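Local coordinates for LPXTG family cell surface protein Fms2 (Enterococcus faecium DO, PDB 5FCE), which probably acts as a cell-wall-anchored surface adhesin, the piece described here being its ligand-binding domain, at residues A[20-25]-A[75-80]; A[38-43]-A[52-57]; A[43-48]-A[91-96]; A[87-92]-A[102-107]. All blocks are in the same frame, centred on the assembly; numbering follows the deposited sequence.

Contact 1 (A[20-25]-A[75-80]); sequences QVITIP and ISAELS
Ile22 and Ile75 pair backbone to backbone where strand 21-28 runs antiparallel to strand 71-76. Ile22 N donates to Ile75 O at 2.7 Å, and Ile75 N returns a bond to Ile22 O at 2.8 Å. Both donors lie in the plane of the carbonyl they meet. The Ile22 side chain can be followed outward. Ile22 CB sits 3.8 Å from Ile75 O. CG1 lies beside the backbone N (chi1 -60°), which brings Ile22 CG1 to 4.1 Å from Ala77 CB. At the tip, Ile22 CD1 ends 4.0 Å from Ala77 CB. Ile22 also touches Leu41 and Ile55, so this face of the mixed sheet looks into the core of the ligand-binding domain, a flattened barrel described as a new fold. Val21 and Ser76, a non-hydrogen-bonded pair, lie on the other face. At the strand start, Gln20 and Val21 form a G1 beta bulge against the neighbouring strand 14-16. Past the bridges, Ala77 N bonds to Gln20 O at 2.8 Å, coming from above the carbonyl plane. A water also donates to Gln20 O and bonds to Ser76 OG, giving that carbonyl two partners. A second water accepts from Gln20 NE2 at 2.8 Å and donates to Ala77 O.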
loop_
_atom_site.group_PDB
_atom_site.type_symbol
_atom_site.label_atom_id
_atom_site.label_comp_id
_atom_site.label_asym_id
_atom_site.label_seq_id
_atom_site.Cartn_x
_atom_site.Cartn_y
_atom_site.Cartn_z
ATOM N N GLN A 20 3.038 10.183 11.243
ATOM C CA GLN A 20 2.056 9.110 11.092
ATOM C C GLN A 20 1.799 8.884 9.611
ATOM O O GLN A 20 0.658 8.942 9.151
ATOM C CB GLN A 20 0.753 9.418 11.836
ATOM C CG GLN A 20 0.873 9.353 13.351
ATOM C CD GLN A 20 -0.386 9.854 14.047
ATOM O OE1 GLN A 20 -0.552 11.056 14.270
ATOM N NE2 GLN A 20 -1.286 8.936 14.373
ATOM N N VAL A 21 2.879 8.657 8.865
ATOM C CA VAL A 21 2.788 8.380 7.439
ATOM C C VAL A 21 3.497 7.059 7.141
ATOM O O VAL A 21 4.584 6.803 7.662
ATOM C CB VAL A 21 3.403 9.532 6.605
ATOM C CG1 VAL A 21 3.538 9.135 5.135
ATOM C CG2 VAL A 21 2.554 10.790 6.748
ATOM N N ILE A 22 2.862 6.223 6.321
ATOM C CA ILE A 22 3.468 4.994 5.845
ATOM C C ILE A 22 3.874 5.161 4.392
ATOM O O ILE A 22 3.059 5.550 3.545
ATOM C CB ILE A 22 2.512 3.794 5.975
ATOM C CG1 ILE A 22 2.126 3.600 7.445
ATOM C CG2 ILE A 22 3.156 2.526 5.404
ATOM C CD1 ILE A 22 0.996 2.605 7.689
ATOM N N THR A 23 5.145 4.888 4.113
ATOM C CA THR A 23 5.681 4.980 2.764
ATOM C C THR A 23 5.936 3.568 2.223
ATOM O O THR A 23 6.635 2.760 2.854
ATOM C CB THR A 23 6.970 5.828 2.757
ATOM O OG1 THR A 23 6.645 7.177 3.142
ATOM C CG2 THR A 23 7.592 5.842 1.392
ATOM N N ILE A 24 5.358 3.271 1.060
ATOM C CA ILE A 24 5.441 1.936 0.468
ATOM C C ILE A 24 5.975 1.994 -0.948
ATOM O O ILE A 24 5.332 2.551 -1.843
ATOM C CB ILE A 24 4.062 1.253 0.408
ATOM C CG1 ILE A 24 3.436 1.201 1.797
ATOM C CG2 ILE A 24 4.192 -0.152 -0.141
ATOM C CD1 ILE A 24 1.964 0.817 1.810
ATOM N N PRO A 25 7.152 1.395 -1.167
ATOM C CA PRO A 25 7.708 1.338 -2.518
ATOM C C PRO A 25 7.162 0.122 -3.241
ATOM O O PRO A 25 7.439 -1.013 -2.836
ATOM C CB PRO A 25 9.218 1.194 -2.277
ATOM C CG PRO A 25 9.358 0.666 -0.860
ATOM C CD PRO A 25 8.007 0.715 -0.179
ATOM N N ILE A 75 0.869 6.908 2.580
ATOM C CA ILE A 75 -0.436 6.729 3.213
ATOM C C ILE A 75 -0.474 7.255 4.654
ATOM O O ILE A 75 0.398 6.941 5.470
ATOM C CB ILE A 75 -0.852 5.240 3.164
ATOM C CG1 ILE A 75 -1.281 4.857 1.736
ATOM C CG2 ILE A 75 -1.993 4.970 4.107
ATOM C CD1 ILE A 75 -1.538 3.357 1.527
ATOM N N SER A 76 -1.487 8.057 4.980
ATOM C CA SER A 76 -1.637 8.528 6.358
ATOM C C SER A 76 -2.055 7.355 7.251
ATOM O O SER A 76 -3.017 6.664 6.942
ATOM C CB SER A 76 -2.674 9.652 6.396
ATOM O OG SER A 76 -2.862 10.145 7.701
ATOM N N ALA A 77 -1.336 7.117 8.352
ATOM C CA ALA A 77 -1.616 5.965 9.223
ATOM C C ALA A 77 -2.790 6.200 10.176
ATOM O O ALA A 77 -2.749 7.115 10.997
ATOM C CB ALA A 77 -0.362 5.602 10.036
ATOM N N GLU A 78 -3.804 5.341 10.109
ATOM C CA GLU A 78 -4.972 5.476 10.980
ATOM C C GLU A 78 -4.941 4.499 12.164
ATOM O O GLU A 78 -5.841 4.507 13.013
ATOM C CB GLU A 78 -6.258 5.305 10.153
ATOM C CG GLU A 78 -6.276 6.193 8.901
ATOM C CD GLU A 78 -7.512 6.007 8.024
ATOM O OE1 GLU A 78 -8.404 5.196 8.376
ATOM O OE2 GLU A 78 -7.604 6.703 6.977
ATOM N N LEU A 79 -3.904 3.662 12.199
ATOM C CA LEU A 79 -3.627 2.749 13.310
ATOM C C LEU A 79 -2.155 2.901 13.664
ATOM O O LEU A 79 -1.310 3.112 12.781
ATOM C CB LEU A 79 -3.886 1.280 12.934
ATOM C CG LEU A 79 -5.304 0.708 12.913
ATOM C CD1 LEU A 79 -5.274 -0.791 12.570
ATOM C CD2 LEU A 79 -5.978 0.914 14.252
ATOM N N SER A 80 -1.848 2.794 14.953
ATOM C CA SER A 80 -0.473 2.942 15.428
ATOM C C SER A 80 0.351 1.769 14.937
ATOM O O SER A 80 -0.203 0.739 14.569
ATOM C CB SER A 80 -0.436 2.939 16.944
ATOM O OG SER A 80 -0.752 1.645 17.425
HETATM O O HOH W 1 -1.180 6.261 13.739
HETATM O O HOH W 2 -0.814 11.451 8.819
#

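Contact 2 (A[38-43]-A[52-57]); sequences HAVLTY and EKVIGE
Segments 38-43 and 52-57 pair antiparallel, with Leu41 opposite both Ile55 and Gly56 in a classic beta bulge. Leu41 N donates to Gly56 O. Leu41 O takes a bond from Ile55 N at 2.8 Å and a weak one from Gly56 N. Beyond the bulge Tyr43 N bonds to Lys53 O. Thr42 OG1 lies near Glu52 O and Lys53 O and also bonds to Gly44 N.

At one end His38 NE2 donates to Glu57 OE1 at 2.7 Å. The carboxylate oxygen lies in the ring plane and is met on its anti side. The bond is bent, 148° at the hydrogen. Tyr59 stacks on the His38 ring.

At the other end Lys53 lies across Tyr43 at about a right angle. Lys53 CB sits over the centre of the Tyr43 ring, 3.5 Å from the centroid, a CH-pi contact. Tyr43 CG lies between the backbone N and carbonyl carbon (chi1 58°), which lays the ring against Lys53. Ile55 CG1 meets the ring edge, 3.7 Å from Tyr43 CD1. A water joins Lys53 NZ to Tyr43 O.

Between the ends, Leu41 CD2 packs on Ile55 CG2 at 4.0 Å. Leu41 also touches Ile22 and Ile24 of the mixed sheet. This is a beta hairpin whose second strand, 54-60, is outermost in the four-stranded antiparallel sheet and turns a corner at Ile55.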
loop_
_atom_site.group_PDB
_atom_site.type_symbol
_atom_site.label_atom_id
_atom_site.label_comp_id
_atom_site.label_asym_id
_atom_site.label_seq_id
_atom_site.Cartn_x
_atom_site.Cartn_y
_atom_site.Cartn_z
ATOM N N HIS A 38 -6.550 4.438 -6.287
ATOM C CA HIS A 38 -6.930 4.464 -4.873
ATOM C C HIS A 38 -6.230 3.303 -4.205
ATOM O O HIS A 38 -6.518 2.147 -4.516
ATOM C CB HIS A 38 -8.443 4.288 -4.746
ATOM C CG HIS A 38 -8.944 4.252 -3.334
ATOM N ND1 HIS A 38 -10.156 3.688 -2.997
ATOM C CD2 HIS A 38 -8.416 4.726 -2.180
ATOM C CE1 HIS A 38 -10.354 3.817 -1.697
ATOM N NE2 HIS A 38 -9.309 4.435 -1.176
ATOM N N ALA A 39 -5.305 3.597 -3.299
ATOM C CA ALA A 39 -4.543 2.538 -2.645
ATOM C C ALA A 39 -5.005 2.404 -1.203
ATOM O O ALA A 39 -5.116 3.401 -0.488
ATOM C CB ALA A 39 -3.068 2.838 -2.717
ATOM N N VAL A 40 -5.305 1.177 -0.784
ATOM C CA VAL A 40 -5.860 0.947 0.549
ATOM C C VAL A 40 -5.015 -0.083 1.291
ATOM O O VAL A 40 -4.833 -1.206 0.814
ATOM C CB VAL A 40 -7.336 0.473 0.493
ATOM C CG1 VAL A 40 -7.859 0.186 1.898
ATOM C CG2 VAL A 40 -8.219 1.513 -0.181
ATOM N N LEU A 41 -4.478 0.306 2.446
ATOM C CA LEU A 41 -3.762 -0.636 3.302
ATOM C C LEU A 41 -4.776 -1.238 4.281
ATOM O O LEU A 41 -5.512 -0.508 4.949
ATOM C CB LEU A 41 -2.664 0.106 4.056
ATOM C CG LEU A 41 -1.438 -0.621 4.585
ATOM C CD1 LEU A 41 -0.770 -1.448 3.497
ATOM C CD2 LEU A 41 -0.468 0.412 5.161
ATOM N N THR A 42 -4.840 -2.562 4.349
ATOM C CA THR A 42 -5.898 -3.208 5.120
ATOM C C THR A 42 -5.362 -4.380 5.932
ATOM O O THR A 42 -4.331 -4.962 5.577
ATOM C CB THR A 42 -7.041 -3.680 4.184
ATOM O OG1 THR A 42 -8.052 -4.349 4.942
ATOM C CG2 THR A 42 -6.501 -4.621 3.130
ATOM N N TYR A 43 -6.028 -4.707 7.040
ATOM C CA TYR A 43 -5.724 -5.964 7.719
ATOM C C TYR A 43 -6.818 -7.021 7.549
ATOM O O TYR A 43 -6.842 -8.032 8.256
ATOM C CB TYR A 43 -5.347 -5.758 9.192
ATOM C CG TYR A 43 -6.378 -5.063 10.049
ATOM C CD1 TYR A 43 -6.474 -3.678 10.059
ATOM C CD2 TYR A 43 -7.223 -5.791 10.883
ATOM C CE1 TYR A 43 -7.406 -3.031 10.853
ATOM C CE2 TYR A 43 -8.154 -5.157 11.692
ATOM C CZ TYR A 43 -8.238 -3.779 11.669
ATOM O OH TYR A 43 -9.157 -3.137 12.460
ATOM N N GLU A 52 -12.996 -2.129 4.356
ATOM C CA GLU A 52 -13.025 -2.642 5.724
ATOM C C GLU A 52 -11.610 -2.743 6.283
ATOM O O GLU A 52 -10.639 -2.865 5.522
ATOM C CB GLU A 52 -13.686 -4.026 5.764
ATOM C CG GLU A 52 -15.168 -4.051 5.391
ATOM C CD GLU A 52 -15.732 -5.463 5.342
ATOM O OE1 GLU A 52 -15.308 -6.302 6.168
ATOM O OE2 GLU A 52 -16.602 -5.740 4.480
ATOM N N LYS A 53 -11.512 -2.694 7.611
ATOM C CA LYS A 53 -10.254 -2.854 8.332
ATOM C C LYS A 53 -9.125 -2.010 7.747
ATOM O O LYS A 53 -8.025 -2.509 7.488
ATOM C CB LYS A 53 -9.873 -4.334 8.411
ATOM C CG LYS A 53 -10.802 -5.146 9.320
ATOM C CD LYS A 53 -10.546 -6.641 9.144
ATOM C CE LYS A 53 -11.543 -7.487 9.931
ATOM N NZ LYS A 53 -11.395 -8.958 9.647
ATOM N N VAL A 54 -9.414 -0.724 7.558
ATOM C CA VAL A 54 -8.489 0.207 6.912
ATOM C C VAL A 54 -7.389 0.695 7.851
ATOM O O VAL A 54 -7.660 1.258 8.909
ATOM C CB VAL A 54 -9.264 1.405 6.316
ATOM C CG1 VAL A 54 -8.316 2.405 5.660
ATOM C CG2 VAL A 54 -10.277 0.893 5.301
ATOM N N ILE A 55 -6.144 0.484 7.446
ATOM C CA ILE A 55 -4.996 1.004 8.172
ATOM C C ILE A 55 -4.718 2.392 7.612
ATOM O O ILE A 55 -4.284 3.306 8.323
ATOM C CB ILE A 55 -3.792 0.063 7.973
ATOM C CG1 ILE A 55 -4.095 -1.307 8.597
ATOM C CG2 ILE A 55 -2.495 0.650 8.560
ATOM C CD1 ILE A 55 -3.161 -2.422 8.087
ATOM N N GLY A 56 -4.986 2.554 6.319
ATOM C CA GLY A 56 -4.896 3.863 5.701
ATOM C C GLY A 56 -5.143 3.783 4.213
ATOM O O GLY A 56 -5.154 2.690 3.641
ATOM N N GLU A 57 -5.338 4.940 3.584
ATOM C CA GLU A 57 -5.650 4.989 2.163
ATOM C C GLU A 57 -5.245 6.319 1.541
ATOM O O GLU A 57 -5.101 7.325 2.232
ATOM C CB GLU A 57 -7.144 4.730 1.920
ATOM C CG GLU A 57 -8.048 5.780 2.535
ATOM C CD GLU A 57 -9.522 5.443 2.416
ATOM O OE1 GLU A 57 -9.920 4.773 1.433
ATOM O OE2 GLU A 57 -10.286 5.873 3.312
HETATM O O HOH W 3 -8.573 -9.645 9.780
#

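Contact 3 (A[43-48]-A[91-96]); sequences YGWDGN and DLIVFY
Trp45 packs on Ile93 and Phe95 in a mainly apolar contact, where the loop between strands 36-42 and 54-60 lies over strand 91-96. The indole crosses the Ile93 side chain at about a right angle. Ile93 CD1 lies 3.6 Å from Trp45 CE3 and 3.4 Å from Trp45 O, so one methyl touches both the ring and the backbone carbonyl. Farther along, Trp45 CH2 is 3.6 Å from Phe95 CZ. The two six-membered rings meet obliquely, with planes at 46°.

Trp45 CG is anti to the backbone N (chi1 -176°), which carries the indole along the strand toward Phe95. The loop folds back on this ring, and Gly47 CA sits over its centre. Gly47 O then reaches the edge of the Phe95 ring, 3.5 Å from Phe95 CE2. Asp46 shapes the turn: Asp46 OD1 accepts from Asn48 N at 2.8 Å, an Asx turn, and its OD2 accepts from Asn48 ND2. Trp45 NE1 donates to Asn48 O, holding the indole to the same loop.

Ile93 and Phe95 lie on a face of the four-stranded antiparallel sheet, where Met100 of strand 99-103 also touches both and Val40 meets Trp45.

Toward the start of the strand the contact becomes polar. One water accepts from Trp45 N and lies by Asp91 OD2. Another bridges Trp45 O and Asp91 OD2, 2.7 Å from Asp91 OD2.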
loop_
_atom_site.group_PDB
_atom_site.type_symbol
_atom_site.label_atom_id
_atom_site.label_comp_id
_atom_site.label_asym_id
_atom_site.label_seq_id
_atom_site.Cartn_x
_atom_site.Cartn_y
_atom_site.Cartn_z
ATOM N N TYR A 43 -6.028 -4.707 7.040
ATOM C CA TYR A 43 -5.724 -5.964 7.719
ATOM C C TYR A 43 -6.818 -7.021 7.549
ATOM O O TYR A 43 -6.842 -8.032 8.256
ATOM C CB TYR A 43 -5.347 -5.758 9.192
ATOM C CG TYR A 43 -6.378 -5.063 10.049
ATOM C CD1 TYR A 43 -6.474 -3.678 10.059
ATOM C CD2 TYR A 43 -7.223 -5.791 10.883
ATOM C CE1 TYR A 43 -7.406 -3.031 10.853
ATOM C CE2 TYR A 43 -8.154 -5.157 11.692
ATOM C CZ TYR A 43 -8.238 -3.779 11.669
ATOM O OH TYR A 43 -9.157 -3.137 12.460
ATOM N N GLY A 44 -7.709 -6.794 6.593
ATOM C CA GLY A 44 -8.742 -7.774 6.297
ATOM C C GLY A 44 -9.832 -7.278 5.365
ATOM O O GLY A 44 -10.925 -6.912 5.802
ATOM N N TRP A 45 -9.547 -7.273 4.071
ATOM C CA TRP A 45 -10.557 -6.865 3.094
ATOM C C TRP A 45 -10.236 -7.430 1.710
ATOM O O TRP A 45 -9.080 -7.435 1.298
ATOM C CB TRP A 45 -10.647 -5.334 3.048
ATOM C CG TRP A 45 -11.724 -4.803 2.137
ATOM C CD1 TRP A 45 -12.990 -5.307 1.969
ATOM C CD2 TRP A 45 -11.628 -3.666 1.269
ATOM N NE1 TRP A 45 -13.679 -4.552 1.045
ATOM C CE2 TRP A 45 -12.869 -3.534 0.608
ATOM C CE3 TRP A 45 -10.611 -2.749 0.983
ATOM C CZ2 TRP A 45 -13.117 -2.521 -0.321
ATOM C CZ3 TRP A 45 -10.862 -1.734 0.067
ATOM C CH2 TRP A 45 -12.104 -1.631 -0.572
ATOM N N ASP A 46 -11.259 -7.895 0.994
ATOM C CA ASP A 46 -11.061 -8.489 -0.324
ATOM C C ASP A 46 -11.111 -7.462 -1.461
ATOM O O ASP A 46 -10.925 -7.801 -2.627
ATOM C CB ASP A 46 -12.067 -9.627 -0.558
ATOM C CG ASP A 46 -13.508 -9.144 -0.633
ATOM O OD1 ASP A 46 -13.779 -7.932 -0.450
ATOM O OD2 ASP A 46 -14.390 -9.999 -0.859
ATOM N N GLY A 47 -11.352 -6.207 -1.108
ATOM C CA GLY A 47 -11.423 -5.140 -2.087
ATOM C C GLY A 47 -12.798 -4.973 -2.716
ATOM O O GLY A 47 -12.963 -4.149 -3.622
ATOM N N ASN A 48 -13.779 -5.747 -2.248
ATOM C CA ASN A 48 -15.136 -5.681 -2.800
ATOM C C ASN A 48 -16.076 -4.945 -1.848
ATOM O O ASN A 48 -15.907 -5.016 -0.626
ATOM C CB ASN A 48 -15.676 -7.087 -3.094
ATOM C CG ASN A 48 -14.844 -7.829 -4.120
ATOM O OD1 ASN A 48 -14.561 -7.304 -5.198
ATOM N ND2 ASN A 48 -14.432 -9.050 -3.788
ATOM N N ASP A 91 -2.455 -6.323 3.852
ATOM C CA ASP A 91 -2.443 -6.305 2.392
ATOM C C ASP A 91 -2.538 -4.876 1.874
ATOM O O ASP A 91 -3.073 -3.993 2.560
ATOM C CB ASP A 91 -3.623 -7.096 1.810
ATOM C CG ASP A 91 -3.576 -8.577 2.143
ATOM O OD1 ASP A 91 -2.481 -9.120 2.370
ATOM O OD2 ASP A 91 -4.656 -9.207 2.173
ATOM N N LEU A 92 -2.024 -4.663 0.662
ATOM C CA LEU A 92 -2.227 -3.406 -0.059
ATOM C C LEU A 92 -3.095 -3.674 -1.279
ATOM O O LEU A 92 -2.763 -4.514 -2.115
ATOM C CB LEU A 92 -0.887 -2.805 -0.501
ATOM C CG LEU A 92 -0.973 -1.498 -1.295
ATOM C CD1 LEU A 92 -1.381 -0.316 -0.385
ATOM C CD2 LEU A 92 0.349 -1.217 -2.037
ATOM N N ILE A 93 -4.214 -2.972 -1.367
ATOM C CA ILE A 93 -5.104 -3.115 -2.508
ATOM C C ILE A 93 -4.963 -1.858 -3.363
ATOM O O ILE A 93 -5.088 -0.738 -2.859
ATOM C CB ILE A 93 -6.561 -3.295 -2.033
ATOM C CG1 ILE A 93 -6.675 -4.529 -1.129
ATOM C CG2 ILE A 93 -7.528 -3.451 -3.223
ATOM C CD1 ILE A 93 -8.100 -4.758 -0.597
ATOM N N VAL A 94 -4.662 -2.039 -4.642
ATOM C CA VAL A 94 -4.519 -0.901 -5.543
ATOM C C VAL A 94 -5.615 -0.931 -6.581
ATOM O O VAL A 94 -5.688 -1.860 -7.400
ATOM C CB VAL A 94 -3.167 -0.883 -6.259
ATOM C CG1 VAL A 94 -3.049 0.378 -7.112
ATOM C CG2 VAL A 94 -2.047 -0.914 -5.240
ATOM N N PHE A 95 -6.475 0.079 -6.515
ATOM C CA PHE A 95 -7.520 0.271 -7.515
ATOM C C PHE A 95 -6.992 1.232 -8.563
ATOM O O PHE A 95 -6.375 2.244 -8.221
ATOM C CB PHE A 95 -8.760 0.882 -6.859
ATOM C CG PHE A 95 -9.372 0.026 -5.788
ATOM C CD1 PHE A 95 -9.044 0.227 -4.451
ATOM C CD2 PHE A 95 -10.286 -0.966 -6.111
ATOM C CE1 PHE A 95 -9.614 -0.550 -3.460
ATOM C CE2 PHE A 95 -10.857 -1.753 -5.124
ATOM C CZ PHE A 95 -10.521 -1.542 -3.794
ATOM N N TYR A 96 -7.250 0.937 -9.833
ATOM C CA TYR A 96 -6.773 1.780 -10.929
ATOM C C TYR A 96 -7.769 1.702 -12.082
ATOM O O TYR A 96 -7.985 0.629 -12.678
ATOM C CB TYR A 96 -5.345 1.384 -11.378
ATOM C CG TYR A 96 -5.223 -0.029 -11.887
ATOM C CD1 TYR A 96 -5.180 -1.111 -11.004
ATOM C CD2 TYR A 96 -5.156 -0.292 -13.258
ATOM C CE1 TYR A 96 -5.089 -2.408 -11.476
ATOM C CE2 TYR A 96 -5.063 -1.573 -13.732
ATOM C CZ TYR A 96 -5.033 -2.629 -12.845
ATOM O OH TYR A 96 -4.938 -3.909 -13.347
HETATM O O HOH W 4 -6.867 -8.380 3.784
HETATM O O HOH W 5 -6.696 -8.994 0.471
#

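Contact 4 (A[87-92]-A[102-107]); sequences KDKVDL and ITENLK
Lys89 bridges across to Glu104 and also to Asp91 of its own segment, a salt-bridge network. Lys89 NZ lies 2.6 Å from Asp91 OD2, on its syn lone pair. Lys89 NZ also reaches Glu104 OE1 at 2.9 Å, on the anti lone pair. The Lys89 chain is extended until it bends at its last torsion (chi4 -113°), which brings the ammonium between the two carboxylates. The lysine charge probably offsets their mutual repulsion.

Asp91 OD1 has a backbone partner as well. Asn105 N donates to Asp91 OD1 at 3.0 Å, nearly along the C-O axis. Asp91 is buried, so these bonds satisfy a charged group within the fold.

Backbone bonds position these groups. Leu92 and Thr103 form a hydrogen-bonded antiparallel pair, with Leu92 N to Thr103 O and Thr103 N to Leu92 O both at 2.9 Å. Farther on, Leu106 N donates to Val90 O. A water accepts from Val90 N and Lys107 N and donates to Asn105 OD1 at 2.7 Å, so it links Val90 to both residues.

Leu106 backs the contact with its side chain. Leu106 CD2 packs against Leu92 CB at 3.8 Å, and Leu106 CB lies 4.2 Å from Val90 CG1. Leu41 of the neighbouring strand touches Val90, Leu92 and Leu106. Thr103 OG1 bonds to Phe6 O. Strands 91-96 and 99-103 form a beta hairpin, and this contact joins its open end, where the chain enters strand 91-96 and leaves strand 99-103.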
loop_
_atom_site.group_PDB
_atom_site.type_symbol
_atom_site.label_atom_id
_atom_site.label_comp_id
_atom_site.label_asym_id
_atom_site.label_seq_id
_atom_site.Cartn_x
_atom_site.Cartn_y
_atom_site.Cartn_z
ATOM N N LYS A 87 -1.573 -7.385 13.887
ATOM C CA LYS A 87 -2.443 -8.015 12.897
ATOM C C LYS A 87 -1.814 -9.247 12.266
ATOM O O LYS A 87 -0.582 -9.362 12.167
ATOM C CB LYS A 87 -2.848 -7.014 11.811
ATOM C CG LYS A 87 -3.494 -5.726 12.364
ATOM C CD LYS A 87 -4.684 -6.039 13.268
ATOM C CE LYS A 87 -5.300 -4.780 13.868
ATOM N NZ LYS A 87 -6.481 -5.103 14.735
ATOM N N ASP A 88 -2.661 -10.174 11.836
ATOM C CA ASP A 88 -2.175 -11.417 11.254
ATOM C C ASP A 88 -1.652 -11.267 9.826
ATOM O O ASP A 88 -0.779 -12.026 9.390
ATOM C CB ASP A 88 -3.265 -12.496 11.315
ATOM C CG ASP A 88 -3.695 -12.813 12.741
ATOM O OD1 ASP A 88 -2.898 -13.433 13.482
ATOM O OD2 ASP A 88 -4.833 -12.447 13.113
ATOM N N LYS A 89 -2.184 -10.287 9.101
ATOM C CA LYS A 89 -1.874 -10.133 7.684
ATOM C C LYS A 89 -2.230 -8.729 7.208
ATOM O O LYS A 89 -3.370 -8.275 7.392
ATOM C CB LYS A 89 -2.677 -11.140 6.877
ATOM C CG LYS A 89 -2.379 -11.144 5.391
ATOM C CD LYS A 89 -3.328 -12.086 4.676
ATOM C CE LYS A 89 -2.926 -12.267 3.237
ATOM N NZ LYS A 89 -3.942 -11.680 2.324
ATOM N N VAL A 90 -1.269 -8.044 6.598
ATOM C CA VAL A 90 -1.520 -6.710 6.062
ATOM C C VAL A 90 -1.421 -6.790 4.548
ATOM O O VAL A 90 -0.424 -7.286 4.023
ATOM C CB VAL A 90 -0.504 -5.681 6.597
ATOM C CG1 VAL A 90 -0.708 -4.322 5.926
ATOM C CG2 VAL A 90 -0.613 -5.553 8.107
ATOM N N ASP A 91 -2.455 -6.323 3.852
ATOM C CA ASP A 91 -2.443 -6.305 2.392
ATOM C C ASP A 91 -2.538 -4.876 1.874
ATOM O O ASP A 91 -3.073 -3.993 2.560
ATOM C CB ASP A 91 -3.623 -7.096 1.810
ATOM C CG ASP A 91 -3.576 -8.577 2.143
ATOM O OD1 ASP A 91 -2.481 -9.120 2.370
ATOM O OD2 ASP A 91 -4.656 -9.207 2.173
ATOM N N LEU A 92 -2.024 -4.663 0.662
ATOM C CA LEU A 92 -2.227 -3.406 -0.059
ATOM C C LEU A 92 -3.095 -3.674 -1.279
ATOM O O LEU A 92 -2.763 -4.514 -2.115
ATOM C CB LEU A 92 -0.887 -2.805 -0.501
ATOM C CG LEU A 92 -0.973 -1.498 -1.295
ATOM C CD1 LEU A 92 -1.381 -0.316 -0.385
ATOM C CD2 LEU A 92 0.349 -1.217 -2.037
ATOM N N ILE A 102 -4.146 -6.906 -5.651
ATOM C CA ILE A 102 -3.823 -7.018 -4.240
ATOM C C ILE A 102 -2.409 -7.549 -4.082
ATOM O O ILE A 102 -2.076 -8.608 -4.615
ATOM C CB ILE A 102 -4.798 -7.958 -3.508
ATOM C CG1 ILE A 102 -6.231 -7.444 -3.625
ATOM C CG2 ILE A 102 -4.419 -8.076 -2.029
ATOM C CD1 ILE A 102 -7.273 -8.426 -3.105
ATOM N N THR A 103 -1.575 -6.799 -3.368
ATOM C CA THR A 103 -0.262 -7.277 -2.961
ATOM C C THR A 103 -0.407 -7.737 -1.521
ATOM O O THR A 103 -0.753 -6.935 -0.648
ATOM C CB THR A 103 0.780 -6.157 -3.027
ATOM O OG1 THR A 103 0.804 -5.610 -4.349
ATOM C CG2 THR A 103 2.166 -6.661 -2.653
ATOM N N GLU A 104 -0.160 -9.022 -1.275
ATOM C CA GLU A 104 -0.463 -9.636 0.011
ATOM C C GLU A 104 0.733 -9.666 0.949
ATOM O O GLU A 104 1.879 -9.691 0.502
ATOM C CB GLU A 104 -0.966 -11.068 -0.182
ATOM C CG GLU A 104 -2.334 -11.177 -0.859
ATOM C CD GLU A 104 -2.767 -12.625 -1.035
ATOM O OE1 GLU A 104 -3.346 -13.199 -0.088
ATOM O OE2 GLU A 104 -2.513 -13.196 -2.118
ATOM N N ASN A 105 0.433 -9.662 2.246
ATOM C CA ASN A 105 1.390 -9.988 3.307
ATOM C C ASN A 105 2.579 -9.034 3.411
ATOM O O ASN A 105 3.734 -9.425 3.171
ATOM C CB ASN A 105 1.860 -11.448 3.185
ATOM C CG ASN A 105 2.455 -11.976 4.477
ATOM O OD1 ASN A 105 2.052 -11.571 5.571
ATOM N ND2 ASN A 105 3.426 -12.880 4.361
ATOM N N LEU A 106 2.294 -7.795 3.810
ATOM C CA LEU A 106 3.311 -6.754 3.821
ATOM C C LEU A 106 4.225 -6.815 5.049
ATOM O O LEU A 106 5.196 -6.077 5.114
ATOM C CB LEU A 106 2.690 -5.360 3.664
ATOM C CG LEU A 106 2.560 -4.897 2.210
ATOM C CD1 LEU A 106 1.955 -5.948 1.325
ATOM C CD2 LEU A 106 1.748 -3.624 2.133
ATOM N N LYS A 107 3.905 -7.704 5.992
ATOM C CA LYS A 107 4.813 -8.067 7.094
ATOM C C LYS A 107 5.337 -6.871 7.902
ATOM O O LYS A 107 6.534 -6.562 7.871
ATOM C CB LYS A 107 5.989 -8.895 6.562
ATOM C CG LYS A 107 5.563 -10.129 5.775
ATOM C CD LYS A 107 6.767 -10.986 5.455
ATOM C CE LYS A 107 6.659 -11.611 4.080
ATOM N NZ LYS A 107 7.880 -12.433 3.811
HETATM O O HOH W 6 1.605 -9.172 6.736
#

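Overall arrangement
From the N terminus, segment 20-25 opens contact 1, which closes a long loop at 75-80. Contact 2 nests inside that loop as the hairpin of strands 36-42 and 54-60. The loop of this hairpin starts contact 3, which reaches forward to strand 91-96. Contact 3 therefore crosses both contact 1 and contact 2, sharing Tyr43 with the latter. Contact 4 follows contacts 1 and 2 in series and shares Asp91 and Leu92 with contact 3. Contacts 2, 3 and 4 all reach the same four-stranded sheet. Contact 1 lies in the mixed sheet, and Ile24 and Ile75 pack on Leu92 to join the two sheets.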